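Long-range contacts in inclusion membrane protein A (Chlamydia trachomatis, PDB 6E6A), which probably drives the homotypic fusion of chlamydial inclusions as a SNARE-like membrane protein, of which this chain is the soluble, almost wholly helical domain: residues Asp10-Val15 against Ser69-Tyr74; Gln51-Cys56 against Asp136-Glu141; Arg82-Gln87 against Ser154-Gln159; Ala98-Glu103 against Asp140-Leu145. The protein carries 3 engineered substitutions. All coordinates share one frame; numbering follows the deposited sequence.

How the interactions relate
Interactions 2, 3 and 4 all lie on the long C-terminal helix 125-163, which meets helix 44-62, then helix 87-107 at an overlapping level, and last the end of helix 79-84. Interactions 2 and 4 are neighbours, their centres about 10 Å apart, and share Asp140 and Glu141. Interaction 3 lies toward one end of the elongated molecule, its centre about 22 Å from that of interaction 4, which is nested within the chain loop interaction 3 closes. Interaction 1 joins helices 7-15 and 64-75 without using helix 125-163; it touches interaction 3 through Tyr74 and Phe85, and interaction 4 through Val15 and Arg101. The soluble domain is thus closed along its length into one helical bundle.

Interaction 1: Asp10-Val15 against Ser69-Tyr74; sequences DLQREV and SLLDEY
Gln12 and Leu71 have the closest backbones where helix segments 10-15 and 69-74 pass each other almost antiparallel, their CA atoms 7.6 Å apart. The short axes come no nearer than 11.0 Å and make an angle of 152°, a wide separation that leaves the contact to the outer atoms of the side chains. Leu71 supplies both of its methyls. Leu71 CD1 meets Val15 CG2 tip to tip at 4.1 Å, while Leu71 CD2 lies 4.0 Å from Leu11 CD2. In this way the N-terminal helix 7-15 is packed onto helix 64-75 within the all-helical bundle, with helix 87-107 also touching Leu11. The same Leu11 CD2 approaches the Tyr74 ring obliquely, 3.6 Å from Tyr74 CD1. Tyr74 in turn meets the ring of Phe85, which extends the apolar layer. Gln12 closes the side of the contact beside Leu71: its chain leaves anti to the backbone N and then bends at chi2 (56°), so that the side chain crosses that of Leu71 at about a right angle, with Gln12 OE1 3.7 Å from Leu71 CD1. That contact is van der Waals in kind, and the polar need of Gln12 OE1 is met in part by a weak hydrogen bond with Tyr8 OH.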
loop_
_atom_site.group_PDB
_atom_site.type_symbol
_atom_site.label_atom_id
_atom_site.label_comp_id
_atom_site.label_asym_id
_atom_site.label_seq_id
_atom_site.Cartn_x
_atom_site.Cartn_y
_atom_site.Cartn_z
ATOM N N ASP A 10 16.172 13.135 -1.758
ATOM C CA ASP A 10 16.708 11.767 -1.546
ATOM C C ASP A 10 15.554 10.809 -1.228
ATOM O O ASP A 10 15.427 9.794 -1.934
ATOM C CB ASP A 10 17.768 11.739 -0.445
ATOM C CG ASP A 10 18.571 10.449 -0.434
ATOM O OD1 ASP A 10 18.413 9.668 0.525
ATOM O OD2 ASP A 10 19.342 10.237 -1.389
ATOM N N LEU A 11 14.755 11.115 -0.217
ATOM C CA LEU A 11 13.617 10.235 0.154
ATOM C C LEU A 11 12.619 10.167 -1.008
ATOM O O LEU A 11 12.119 9.064 -1.270
ATOM C CB LEU A 11 12.945 10.780 1.419
ATOM C CG LEU A 11 11.620 10.119 1.796
ATOM C CD1 LEU A 11 11.848 8.751 2.414
ATOM C CD2 LEU A 11 10.822 11.001 2.742
ATOM N N GLN A 12 12.361 11.274 -1.693
ATOM C CA GLN A 12 11.372 11.262 -2.762
ATOM C C GLN A 12 11.804 10.338 -3.878
ATOM O O GLN A 12 10.997 9.571 -4.411
ATOM C CB GLN A 12 11.207 12.678 -3.310
ATOM C CG GLN A 12 10.069 12.879 -4.301
ATOM C CD GLN A 12 8.709 12.473 -3.757
ATOM O OE1 GLN A 12 7.947 13.312 -3.275
ATOM N NE2 GLN A 12 8.383 11.187 -3.862
ATOM N N ARG A 13 13.078 10.406 -4.248
ATOM C CA ARG A 13 13.634 9.479 -5.208
ATOM C C ARG A 13 13.479 8.056 -4.707
ATOM O O ARG A 13 13.036 7.189 -5.465
ATOM C CB ARG A 13 15.099 9.817 -5.451
ATOM C CG ARG A 13 15.595 9.780 -6.907
ATOM C CD ARG A 13 17.118 9.912 -6.905
ATOM N NE ARG A 13 17.686 8.985 -5.940
ATOM C CZ ARG A 13 18.128 9.330 -4.730
ATOM N NH1 ARG A 13 18.012 10.585 -4.310
ATOM N NH2 ARG A 13 18.616 8.405 -3.901
ATOM N N GLU A 14 13.801 7.803 -3.424
ATOM C CA GLU A 14 13.671 6.438 -2.915
ATOM C C GLU A 14 12.232 5.915 -3.015
ATOM O O GLU A 14 11.997 4.822 -3.541
ATOM C CB GLU A 14 14.154 6.378 -1.467
ATOM C CG GLU A 14 14.372 4.970 -0.948
ATOM C CD GLU A 14 15.529 4.271 -1.639
ATOM O OE1 GLU A 14 15.304 3.261 -2.340
ATOM O OE2 GLU A 14 16.677 4.740 -1.483
ATOM N N VAL A 15 11.256 6.676 -2.514
ATOM C CA VAL A 15 9.873 6.189 -2.504
ATOM C C VAL A 15 9.213 6.245 -3.881
ATOM O O VAL A 15 8.350 5.418 -4.188
ATOM C CB VAL A 15 9.043 6.949 -1.455
ATOM C CG1 VAL A 15 9.672 6.794 -0.078
ATOM C CG2 VAL A 15 8.886 8.413 -1.829
ATOM N N SER A 69 0.714 14.431 1.897
ATOM C CA SER A 69 0.882 15.518 2.853
ATOM C C SER A 69 2.122 15.309 3.710
ATOM O O SER A 69 2.866 16.260 3.984
ATOM C CB SER A 69 -0.366 15.627 3.724
ATOM O OG SER A 69 -0.149 16.524 4.789
ATOM N N LEU A 70 2.365 14.067 4.131
ATOM C CA LEU A 70 3.555 13.760 4.920
ATOM C C LEU A 70 4.835 14.043 4.136
ATOM O O LEU A 70 5.788 14.636 4.670
ATOM C CB LEU A 70 3.501 12.296 5.362
ATOM C CG LEU A 70 4.605 11.758 6.271
ATOM C CD1 LEU A 70 4.475 12.331 7.670
ATOM C CD2 LEU A 70 4.569 10.240 6.303
ATOM N N LEU A 71 4.879 13.626 2.867
ATOM C CA LEU A 71 6.060 13.920 2.055
ATOM C C LEU A 71 6.278 15.424 1.920
ATOM O O LEU A 71 7.417 15.909 2.005
ATOM C CB LEU A 71 5.941 13.272 0.678
ATOM C CG LEU A 71 5.955 11.747 0.618
ATOM C CD1 LEU A 71 6.140 11.285 -0.823
ATOM C CD2 LEU A 71 7.048 11.195 1.514
ATOM N N ASP A 72 5.197 16.176 1.696
ATOM C CA ASP A 72 5.309 17.632 1.623
ATOM C C ASP A 72 5.838 18.226 2.925
ATOM O O ASP A 72 6.680 19.131 2.904
ATOM C CB ASP A 72 3.956 18.245 1.264
ATOM C CG ASP A 72 4.089 19.627 0.674
ATOM O OD1 ASP A 72 3.810 20.612 1.388
ATOM O OD2 ASP A 72 4.493 19.727 -0.502
ATOM N N GLU A 73 5.352 17.733 4.068
ATOM C CA GLU A 73 5.844 18.220 5.355
ATOM C C GLU A 73 7.336 17.972 5.499
ATOM O O GLU A 73 8.072 18.839 5.990
ATOM C CB GLU A 73 5.085 17.553 6.500
ATOM C CG GLU A 73 3.618 17.946 6.602
ATOM C CD GLU A 73 3.417 19.242 7.355
ATOM O OE1 GLU A 73 4.411 19.975 7.558
ATOM O OE2 GLU A 73 2.268 19.519 7.758
ATOM N N TYR A 74 7.804 16.794 5.072
ATOM C CA TYR A 74 9.237 16.519 5.134
ATOM C C TYR A 74 10.004 17.458 4.206
ATOM O O TYR A 74 11.118 17.893 4.527
ATOM C CB TYR A 74 9.517 15.057 4.786
ATOM C CG TYR A 74 10.941 14.631 5.071
ATOM C CD1 TYR A 74 11.798 14.268 4.042
ATOM C CD2 TYR A 74 11.429 14.602 6.370
ATOM C CE1 TYR A 74 13.103 13.878 4.301
ATOM C CE2 TYR A 74 12.729 14.217 6.638
ATOM C CZ TYR A 74 13.561 13.856 5.601
ATOM O OH TYR A 74 14.859 13.479 5.864
#

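Interaction 2: Gln51-Cys56 against Asp136-Glu141; sequences QDFYSC and DSLRDE
Leu138 is the first residue of segment 136-141 to pack against segment 51-56, and it does so at two levels. Leu138 CB lies 3.7 Å from Cys56 SG, while Leu138 CD1 reaches the edge of the Phe53 ring, near the ring plane and 4.1 Å from Phe53 CE2. The leucine and the phenylalanine cross at about a right angle. Phe53 also meets the ring of Phe32 and touches Leu131 and Ile134, so that Leu138 adds one more side to an aromatic residue already enclosed by apolar neighbours. Its other methyl, CD2, touches Leu100 of helix 87-107. Helices 44-62 and 125-163, whose local axes are 10.2 Å apart and inclined by 14°, are two neighbouring, nearly parallel helices of the bundle. The backbones are nearest at the next residue, where Arg139 CA lies 5.8 Å from Cys56 CA. Cys56 holds its sulfur anti to the backbone N (chi1 169°), which carries Cys56 SG in between the helices, 3.7 Å from Arg139 CG. From CG to NE the arginine is extended and runs over the more open flank of the contact toward Asp52. Arg139 NH2 ends 3.9 Å from Asp52 CG, but the carboxylate and guanidinium planes are 36° apart and Asp52 OD2 lies well out of the guanidinium plane. With Asp52 OD2 at 4.0 Å from Arg139 NH2, the pair is one of charges alone; the salt bridge of Asp52 OD2 is made instead to Arg135 NH1.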
loop_
_atom_site.group_PDB
_atom_site.type_symbol
_atom_site.label_atom_id
_atom_site.label_comp_id
_atom_site.label_asym_id
_atom_site.label_seq_id
_atom_site.Cartn_x
_atom_site.Cartn_y
_atom_site.Cartn_z
ATOM N N GLN A 51 -12.010 -11.198 -3.436
ATOM C CA GLN A 51 -12.858 -10.138 -2.890
ATOM C C GLN A 51 -12.141 -9.383 -1.779
ATOM O O GLN A 51 -12.282 -8.158 -1.661
ATOM C CB GLN A 51 -14.170 -10.718 -2.361
ATOM C CG GLN A 51 -15.163 -9.656 -1.886
ATOM C CD GLN A 51 -16.447 -10.253 -1.327
ATOM O OE1 GLN A 51 -16.448 -11.355 -0.782
ATOM N NE2 GLN A 51 -17.549 -9.534 -1.481
ATOM N N ASP A 52 -11.363 -10.104 -0.959
ATOM C CA ASP A 52 -10.614 -9.481 0.134
ATOM C C ASP A 52 -9.675 -8.401 -0.382
ATOM O O ASP A 52 -9.427 -7.386 0.298
ATOM C CB ASP A 52 -9.780 -10.535 0.866
ATOM C CG ASP A 52 -10.610 -11.470 1.715
ATOM O OD1 ASP A 52 -11.818 -11.219 1.905
ATOM O OD2 ASP A 52 -10.035 -12.465 2.195
ATOM N N PHE A 53 -9.115 -8.630 -1.570
ATOM C CA PHE A 53 -8.168 -7.658 -2.118
ATOM C C PHE A 53 -8.771 -6.263 -2.293
ATOM O O PHE A 53 -8.035 -5.269 -2.230
ATOM C CB PHE A 53 -7.611 -8.145 -3.456
ATOM C CG PHE A 53 -6.321 -8.914 -3.330
ATOM C CD1 PHE A 53 -6.300 -10.293 -3.446
ATOM C CD2 PHE A 53 -5.131 -8.253 -3.092
ATOM C CE1 PHE A 53 -5.105 -10.994 -3.321
ATOM C CE2 PHE A 53 -3.938 -8.948 -2.970
ATOM C CZ PHE A 53 -3.932 -10.315 -3.091
ATOM N N TYR A 54 -10.087 -6.145 -2.512
ATOM C CA TYR A 54 -10.644 -4.805 -2.714
ATOM C C TYR A 54 -10.412 -3.909 -1.496
ATOM O O TYR A 54 -9.813 -2.834 -1.613
ATOM C CB TYR A 54 -12.143 -4.850 -3.063
ATOM C CG TYR A 54 -12.602 -3.458 -3.490
ATOM C CD1 TYR A 54 -12.924 -2.484 -2.545
ATOM C CD2 TYR A 54 -12.615 -3.091 -4.831
ATOM C CE1 TYR A 54 -13.278 -1.196 -2.934
ATOM C CE2 TYR A 54 -12.972 -1.810 -5.223
ATOM C CZ TYR A 54 -13.296 -0.870 -4.275
ATOM O OH TYR A 54 -13.647 0.393 -4.686
ATOM N N SER A 55 -10.879 -4.331 -0.316
ATOM C CA SER A 55 -10.675 -3.512 0.879
ATOM C C SER A 55 -9.202 -3.426 1.264
ATOM O O SER A 55 -8.730 -2.360 1.713
ATOM C CB SER A 55 -11.514 -4.051 2.040
ATOM O OG SER A 55 -11.279 -5.433 2.248
ATOM N N CYS A 56 -8.447 -4.522 1.074
ATOM C CA CYS A 56 -7.015 -4.471 1.374
ATOM C C CYS A 56 -6.316 -3.344 0.610
ATOM O O CYS A 56 -5.553 -2.563 1.192
ATOM C CB CYS A 56 -6.381 -5.825 1.054
ATOM S SG CYS A 56 -4.572 -5.849 1.064
ATOM N N ASP A 136 -2.016 -10.861 2.757
ATOM C CA ASP A 136 -1.576 -10.651 4.135
ATOM C C ASP A 136 -0.387 -9.704 4.204
ATOM O O ASP A 136 -0.302 -8.853 5.104
ATOM C CB ASP A 136 -1.220 -11.990 4.787
ATOM C CG ASP A 136 -2.423 -12.895 4.958
ATOM O OD1 ASP A 136 -3.566 -12.403 4.858
ATOM O OD2 ASP A 136 -2.222 -14.102 5.193
ATOM N N SER A 137 0.553 -9.839 3.267
ATOM C CA SER A 137 1.715 -8.961 3.280
ATOM C C SER A 137 1.305 -7.514 3.039
ATOM O O SER A 137 1.771 -6.607 3.735
ATOM C CB SER A 137 2.728 -9.403 2.232
ATOM O OG SER A 137 3.811 -8.484 2.204
ATOM N N LEU A 138 0.449 -7.283 2.034
ATOM C CA LEU A 138 -0.031 -5.939 1.738
ATOM C C LEU A 138 -0.820 -5.362 2.905
ATOM O O LEU A 138 -0.699 -4.174 3.214
ATOM C CB LEU A 138 -0.875 -5.946 0.465
ATOM C CG LEU A 138 -0.082 -6.107 -0.833
ATOM C CD1 LEU A 138 -1.022 -6.276 -2.015
ATOM C CD2 LEU A 138 0.839 -4.916 -1.031
ATOM N N ARG A 139 -1.661 -6.172 3.548
ATOM C CA ARG A 139 -2.387 -5.679 4.714
ATOM C C ARG A 139 -1.406 -5.180 5.766
ATOM O O ARG A 139 -1.547 -4.067 6.289
ATOM C CB ARG A 139 -3.273 -6.778 5.301
ATOM C CG ARG A 139 -4.544 -7.086 4.523
ATOM C CD ARG A 139 -5.364 -8.142 5.263
ATOM N NE ARG A 139 -6.719 -8.308 4.732
ATOM C CZ ARG A 139 -7.488 -9.366 4.989
ATOM N NH1 ARG A 139 -7.033 -10.341 5.766
ATOM N NH2 ARG A 139 -8.709 -9.451 4.477
ATOM N N ASP A 140 -0.366 -5.976 6.035
ATOM C CA ASP A 140 0.653 -5.579 7.003
ATOM C C ASP A 140 1.342 -4.277 6.596
ATOM O O ASP A 140 1.486 -3.355 7.413
ATOM C CB ASP A 140 1.675 -6.707 7.173
ATOM C CG ASP A 140 1.190 -7.794 8.119
ATOM O OD1 ASP A 140 0.119 -7.604 8.735
ATOM O OD2 ASP A 140 1.866 -8.843 8.240
ATOM N N GLU A 141 1.803 -4.193 5.342
ATOM C CA GLU A 141 2.620 -3.043 4.943
ATOM C C GLU A 141 1.789 -1.773 4.787
ATOM O O GLU A 141 2.233 -0.690 5.185
ATOM C CB GLU A 141 3.382 -3.341 3.655
ATOM C CG GLU A 141 4.376 -4.485 3.788
ATOM C CD GLU A 141 5.330 -4.287 4.953
ATOM O OE1 GLU A 141 5.885 -3.178 5.083
ATOM O OE2 GLU A 141 5.509 -5.237 5.747
#

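Interaction 3: Arg82-Gln87 against Ser154-Gln159; sequences RKLFSQ and SQIALQ
Leu84 has CG anti to its carbonyl carbon (chi1 -58°), and Gln159 has CG anti to its backbone N (chi1 -167°) with an extended chain beyond it; through these torsions the two side chains reach each other from opposite directions. The contact closes one end of the helical bundle, where the weakly bonded last turn of helix 79-84 and the turn that follows it rest on helix 125-163. Leu84 carries most of it. Leu84 CD1 settles onto the helix surface, 3.8 Å from Ile156 N and 3.9 Å from Gln155 CB, thus touching backbone as well as side chains, and the same methyl is 3.9 Å from Ile156 CG1. The amide of Gln159 comes up against the leucine, with Gln159 NE2 3.9 Å from Leu84 CG. That nitrogen is not spent on the leucine: it donates a hydrogen bond to Glu80 O, which holds the amide in place beside the apolar chain. Phe85 is the centre of an inverse gamma turn, and its ring is met by Ile156 CD1, 4.0 Å from Phe85 CE2. The two side chains cross at about a right angle, and the ring extends on to Tyr74 and Leu70 of helix 64-75. Immediately afterward Ser86 takes the N-cap position of helix 87-107, its OG bonded to Ile89 N. Leu84 O, which also takes a weak bond from Ser86 N, is reached by a bridging water that donates to it at 2.8 Å and to Gln155 OE1 at 2.6 Å.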
loop_
_atom_site.group_PDB
_atom_site.type_symbol
_atom_site.label_atom_id
_atom_site.label_comp_id
_atom_site.label_asym_id
_atom_site.label_seq_id
_atom_site.Cartn_x
_atom_site.Cartn_y
_atom_site.Cartn_z
ATOM N N ARG A 82 12.370 17.805 11.753
ATOM C CA ARG A 82 13.219 16.695 11.329
ATOM C C ARG A 82 13.515 15.732 12.469
ATOM O O ARG A 82 13.808 14.555 12.219
ATOM C CB ARG A 82 14.510 17.219 10.702
ATOM C CG ARG A 82 14.287 17.737 9.284
ATOM C CD ARG A 82 15.591 18.002 8.545
ATOM N NE ARG A 82 16.213 19.255 8.960
ATOM C CZ ARG A 82 15.812 20.460 8.565
ATOM N NH1 ARG A 82 14.781 20.582 7.739
ATOM N NH2 ARG A 82 16.443 21.548 8.998
ATOM N N LYS A 83 13.479 16.204 13.720
ATOM C CA LYS A 83 13.700 15.282 14.829
ATOM C C LYS A 83 12.576 14.257 14.925
ATOM O O LYS A 83 12.796 13.141 15.404
ATOM C CB LYS A 83 13.817 16.043 16.148
ATOM C CG LYS A 83 15.026 16.953 16.252
ATOM C CD LYS A 83 14.888 17.862 17.452
ATOM C CE LYS A 83 16.190 18.570 17.774
ATOM N NZ LYS A 83 16.004 19.498 18.920
ATOM N N LEU A 84 11.366 14.616 14.485
ATOM C CA LEU A 84 10.290 13.633 14.444
ATOM C C LEU A 84 10.512 12.607 13.339
ATOM O O LEU A 84 10.022 11.477 13.436
ATOM C CB LEU A 84 8.945 14.333 14.247
ATOM C CG LEU A 84 8.541 15.383 15.282
ATOM C CD1 LEU A 84 7.176 15.996 14.947
ATOM C CD2 LEU A 84 8.530 14.793 16.680
ATOM N N PHE A 85 11.229 12.986 12.282
ATOM C CA PHE A 85 11.540 12.076 11.180
ATOM C C PHE A 85 12.815 11.297 11.496
ATOM O O PHE A 85 13.882 11.513 10.916
ATOM C CB PHE A 85 11.670 12.851 9.876
ATOM C CG PHE A 85 10.362 13.287 9.303
ATOM C CD1 PHE A 85 9.689 12.479 8.405
ATOM C CD2 PHE A 85 9.808 14.506 9.652
ATOM C CE1 PHE A 85 8.483 12.877 7.868
ATOM C CE2 PHE A 85 8.604 14.914 9.115
ATOM C CZ PHE A 85 7.938 14.098 8.221
ATOM N N SER A 86 12.683 10.365 12.435
ATOM C CA SER A 86 13.848 9.632 12.897
ATOM C C SER A 86 14.337 8.681 11.805
ATOM O O SER A 86 13.640 8.398 10.828
ATOM C CB SER A 86 13.513 8.852 14.166
ATOM O OG SER A 86 12.696 7.734 13.859
ATOM N N GLN A 87 15.550 8.162 11.991
ATOM C CA GLN A 87 16.097 7.238 11.003
ATOM C C GLN A 87 15.291 5.946 10.954
ATOM O O GLN A 87 15.078 5.385 9.874
ATOM C CB GLN A 87 17.571 6.967 11.292
ATOM C CG GLN A 87 18.461 8.156 10.951
ATOM C CD GLN A 87 18.000 8.887 9.693
ATOM O OE1 GLN A 87 18.151 8.386 8.576
ATOM N NE2 GLN A 87 17.431 10.078 9.872
ATOM N N SER A 154 0.064 13.661 13.266
ATOM C CA SER A 154 -0.424 14.155 14.550
ATOM C C SER A 154 0.691 14.788 15.378
ATOM O O SER A 154 0.487 15.838 16.004
ATOM C CB SER A 154 -1.092 13.023 15.321
ATOM O OG SER A 154 -2.375 12.752 14.782
ATOM N N GLN A 155 1.879 14.167 15.390
ATOM C CA GLN A 155 3.012 14.726 16.128
ATOM C C GLN A 155 3.427 16.081 15.570
ATOM O O GLN A 155 3.721 17.016 16.326
ATOM C CB GLN A 155 4.199 13.756 16.091
ATOM C CG GLN A 155 3.994 12.454 16.871
ATOM C CD GLN A 155 5.184 11.510 16.760
ATOM O OE1 GLN A 155 5.991 11.614 15.834
ATOM N NE2 GLN A 155 5.305 10.591 17.712
ATOM N N ILE A 156 3.461 16.202 14.243
ATOM C CA ILE A 156 3.801 17.472 13.604
ATOM C C ILE A 156 2.794 18.545 13.991
ATOM O O ILE A 156 3.162 19.686 14.309
ATOM C CB ILE A 156 3.873 17.291 12.077
ATOM C CG1 ILE A 156 5.060 16.402 11.706
ATOM C CG2 ILE A 156 3.932 18.650 11.370
ATOM C CD1 ILE A 156 4.944 15.806 10.320
ATOM N N ALA A 157 1.502 18.197 13.944
ATOM C CA ALA A 157 0.454 19.151 14.293
ATOM C C ALA A 157 0.580 19.611 15.739
ATOM O O ALA A 157 0.399 20.798 16.043
ATOM C CB ALA A 157 -0.919 18.519 14.061
ATOM N N LEU A 158 0.873 18.687 16.647
ATOM C CA LEU A 158 1.023 19.060 18.050
ATOM C C LEU A 158 2.255 19.935 18.266
ATOM O O LEU A 158 2.205 20.907 19.029
ATOM C CB LEU A 158 1.069 17.803 18.920
ATOM C CG LEU A 158 1.123 18.076 20.424
ATOM C CD1 LEU A 158 -0.008 19.016 20.841
ATOM C CD2 LEU A 158 1.072 16.774 21.220
ATOM N N GLN A 159 3.374 19.610 17.607
ATOM C CA GLN A 159 4.576 20.436 17.725
ATOM C C GLN A 159 4.328 21.862 17.230
ATOM O O GLN A 159 4.742 22.841 17.873
ATOM C CB GLN A 159 5.712 19.783 16.938
ATOM C CG GLN A 159 7.107 20.329 17.182
ATOM C CD GLN A 159 8.128 19.649 16.284
ATOM O OE1 GLN A 159 8.056 19.751 15.058
ATOM N NE2 GLN A 159 9.056 18.916 16.888
HETATM O O HOH W 1 8.396 10.765 15.578
#

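Interaction 4: Ala98-Glu103 against Asp140-Leu145; sequences ASLREE and DEIGQL. With NA (sodium ion), chain D.
An antiparallel pair in the helical bundle, helices 87-107 and 125-163, is joined at Leu100 and Ser99 on one side and at Glu141, Ile142 and Leu145 on the other. The local axes approach to 10.0 Å at a signed crossing angle of -152°, with the CA atoms of Leu100 and Glu141 nearest. Leu100 is the main apolar contributor and uses its two branches differently. Leu100 CD1 meets Leu145 CD1 tip to tip at 3.6 Å, whereas Leu100 CD2 comes across Ile142 at about a right angle, 3.7 Å from Ile142 CG1, and also lies 4.1 Å from Glu141 CB. Phe60 of helix 44-62 touches Leu100 as well, which encloses it among apolar groups. Toward the outer flank the packing changes character: Glu141 CG runs past Ser99 CB at 3.8 Å. Bending the glutamate chain at chi2 (-53°) turns its carboxylate toward the side of the sodium ion, where OE1 forms a hydrogen bond with Ser96 OG. Ser96 in turn binds this sodium ion together with the side-chain amide of Gln144, one turn beyond Glu141. Glu141 OE1 stays 4.0 Å from the sodium ion and is therefore a second-shell group, though its charge would be expected to favour a cation there. Leu145 covers the neighbouring interior by touching Leu93, Ser96 and Val97. An apolar seam of leucine and isoleucine inside, edged by polar and charged side chains such as serine and glutamate, is characteristic of antiparallel helix packing in a helical bundle.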
loop_
_atom_site.group_PDB
_atom_site.type_symbol
_atom_site.label_atom_id
_atom_site.label_comp_id
_atom_site.label_asym_id
_atom_site.label_seq_id
_atom_site.Cartn_x
_atom_site.Cartn_y
_atom_site.Cartn_z
ATOM N N ALA A 98 8.789 0.217 -0.692
ATOM C CA ALA A 98 9.477 -0.750 -1.542
ATOM C C ALA A 98 8.753 -2.096 -1.531
ATOM O O ALA A 98 8.607 -2.745 -2.579
ATOM C CB ALA A 98 10.930 -0.892 -1.088
ATOM N N SER A 99 8.270 -2.514 -0.355
ATOM C CA SER A 99 7.489 -3.743 -0.261
ATOM C C SER A 99 6.244 -3.668 -1.127
ATOM O O SER A 99 5.918 -4.627 -1.830
ATOM C CB SER A 99 7.084 -4.011 1.189
ATOM O OG SER A 99 8.016 -4.842 1.840
ATOM N N LEU A 100 5.529 -2.539 -1.079
ATOM C CA LEU A 100 4.338 -2.389 -1.915
ATOM C C LEU A 100 4.675 -2.592 -3.385
ATOM O O LEU A 100 3.965 -3.306 -4.108
ATOM C CB LEU A 100 3.721 -1.001 -1.727
ATOM C CG LEU A 100 3.166 -0.566 -0.378
ATOM C CD1 LEU A 100 2.486 0.794 -0.516
ATOM C CD2 LEU A 100 2.205 -1.594 0.182
ATOM N N ARG A 101 5.745 -1.949 -3.851
ATOM C CA ARG A 101 6.106 -2.086 -5.263
ATOM C C ARG A 101 6.423 -3.542 -5.626
ATOM O O ARG A 101 5.960 -4.058 -6.657
ATOM C CB ARG A 101 7.266 -1.145 -5.588
ATOM C CG ARG A 101 6.892 0.348 -5.379
ATOM C CD ARG A 101 7.969 1.298 -5.907
ATOM N NE ARG A 101 7.616 2.705 -5.710
ATOM C CZ ARG A 101 6.733 3.369 -6.452
ATOM N NH1 ARG A 101 6.107 2.758 -7.452
ATOM N NH2 ARG A 101 6.481 4.645 -6.206
ATOM N N GLU A 102 7.209 -4.230 -4.786
ATOM C CA GLU A 102 7.564 -5.618 -5.106
ATOM C C GLU A 102 6.334 -6.538 -5.072
ATOM O O GLU A 102 6.170 -7.426 -5.935
ATOM C CB GLU A 102 8.661 -6.109 -4.145
ATOM C CG GLU A 102 10.039 -5.488 -4.432
ATOM C CD GLU A 102 11.178 -6.095 -3.617
ATOM O OE1 GLU A 102 10.920 -6.925 -2.715
ATOM O OE2 GLU A 102 12.342 -5.724 -3.882
ATOM N N GLU A 103 5.431 -6.310 -4.112
ATOM C CA GLU A 103 4.219 -7.123 -4.029
ATOM C C GLU A 103 3.334 -6.913 -5.247
ATOM O O GLU A 103 2.763 -7.874 -5.774
ATOM C CB GLU A 103 3.437 -6.808 -2.749
ATOM C CG GLU A 103 4.166 -7.145 -1.446
ATOM C CD GLU A 103 4.170 -8.631 -1.130
ATOM O OE1 GLU A 103 3.567 -9.424 -1.889
ATOM O OE2 GLU A 103 4.786 -9.008 -0.116
ATOM N N ASP A 140 -0.366 -5.976 6.035
ATOM C CA ASP A 140 0.653 -5.579 7.003
ATOM C C ASP A 140 1.342 -4.277 6.596
ATOM O O ASP A 140 1.486 -3.355 7.413
ATOM C CB ASP A 140 1.675 -6.707 7.173
ATOM C CG ASP A 140 1.190 -7.794 8.119
ATOM O OD1 ASP A 140 0.119 -7.604 8.735
ATOM O OD2 ASP A 140 1.866 -8.843 8.240
ATOM N N GLU A 141 1.803 -4.193 5.342
ATOM C CA GLU A 141 2.620 -3.043 4.943
ATOM C C GLU A 141 1.789 -1.773 4.787
ATOM O O GLU A 141 2.233 -0.690 5.185
ATOM C CB GLU A 141 3.382 -3.341 3.655
ATOM C CG GLU A 141 4.376 -4.485 3.788
ATOM C CD GLU A 141 5.330 -4.287 4.953
ATOM O OE1 GLU A 141 5.885 -3.178 5.083
ATOM O OE2 GLU A 141 5.509 -5.237 5.747
ATOM N N ILE A 142 0.594 -1.873 4.191
ATOM C CA ILE A 142 -0.279 -0.706 4.091
ATOM C C ILE A 142 -0.708 -0.248 5.478
ATOM O O ILE A 142 -0.805 0.955 5.741
ATOM C CB ILE A 142 -1.503 -1.011 3.202
ATOM C CG1 ILE A 142 -1.086 -1.258 1.751
ATOM C CG2 ILE A 142 -2.524 0.146 3.276
ATOM C CD1 ILE A 142 -2.123 -1.999 0.930
ATOM N N GLY A 143 -0.941 -1.189 6.402
ATOM C CA GLY A 143 -1.294 -0.793 7.757
ATOM C C GLY A 143 -0.151 -0.106 8.479
ATOM O O GLY A 143 -0.359 0.893 9.183
ATOM N N GLN A 144 1.073 -0.616 8.298
ATOM C CA GLN A 144 2.249 0.036 8.870
ATOM C C GLN A 144 2.433 1.438 8.305
ATOM O O GLN A 144 2.727 2.381 9.050
ATOM C CB GLN A 144 3.500 -0.804 8.617
ATOM C CG GLN A 144 4.788 -0.102 8.995
ATOM C CD GLN A 144 5.962 -1.052 9.082
ATOM O OE1 GLN A 144 5.784 -2.268 9.171
ATOM N NE2 GLN A 144 7.172 -0.504 9.065
ATOM N N LEU A 145 2.282 1.595 6.990
ATOM C CA LEU A 145 2.405 2.919 6.396
ATOM C C LEU A 145 1.328 3.853 6.917
ATOM O O LEU A 145 1.606 5.010 7.254
ATOM C CB LEU A 145 2.300 2.828 4.873
ATOM C CG LEU A 145 3.567 2.525 4.090
ATOM C CD1 LEU A 145 3.224 2.283 2.627
ATOM C CD2 LEU A 145 4.530 3.685 4.247
HETATM NA NA NA D . 8.567 -0.991 7.098
#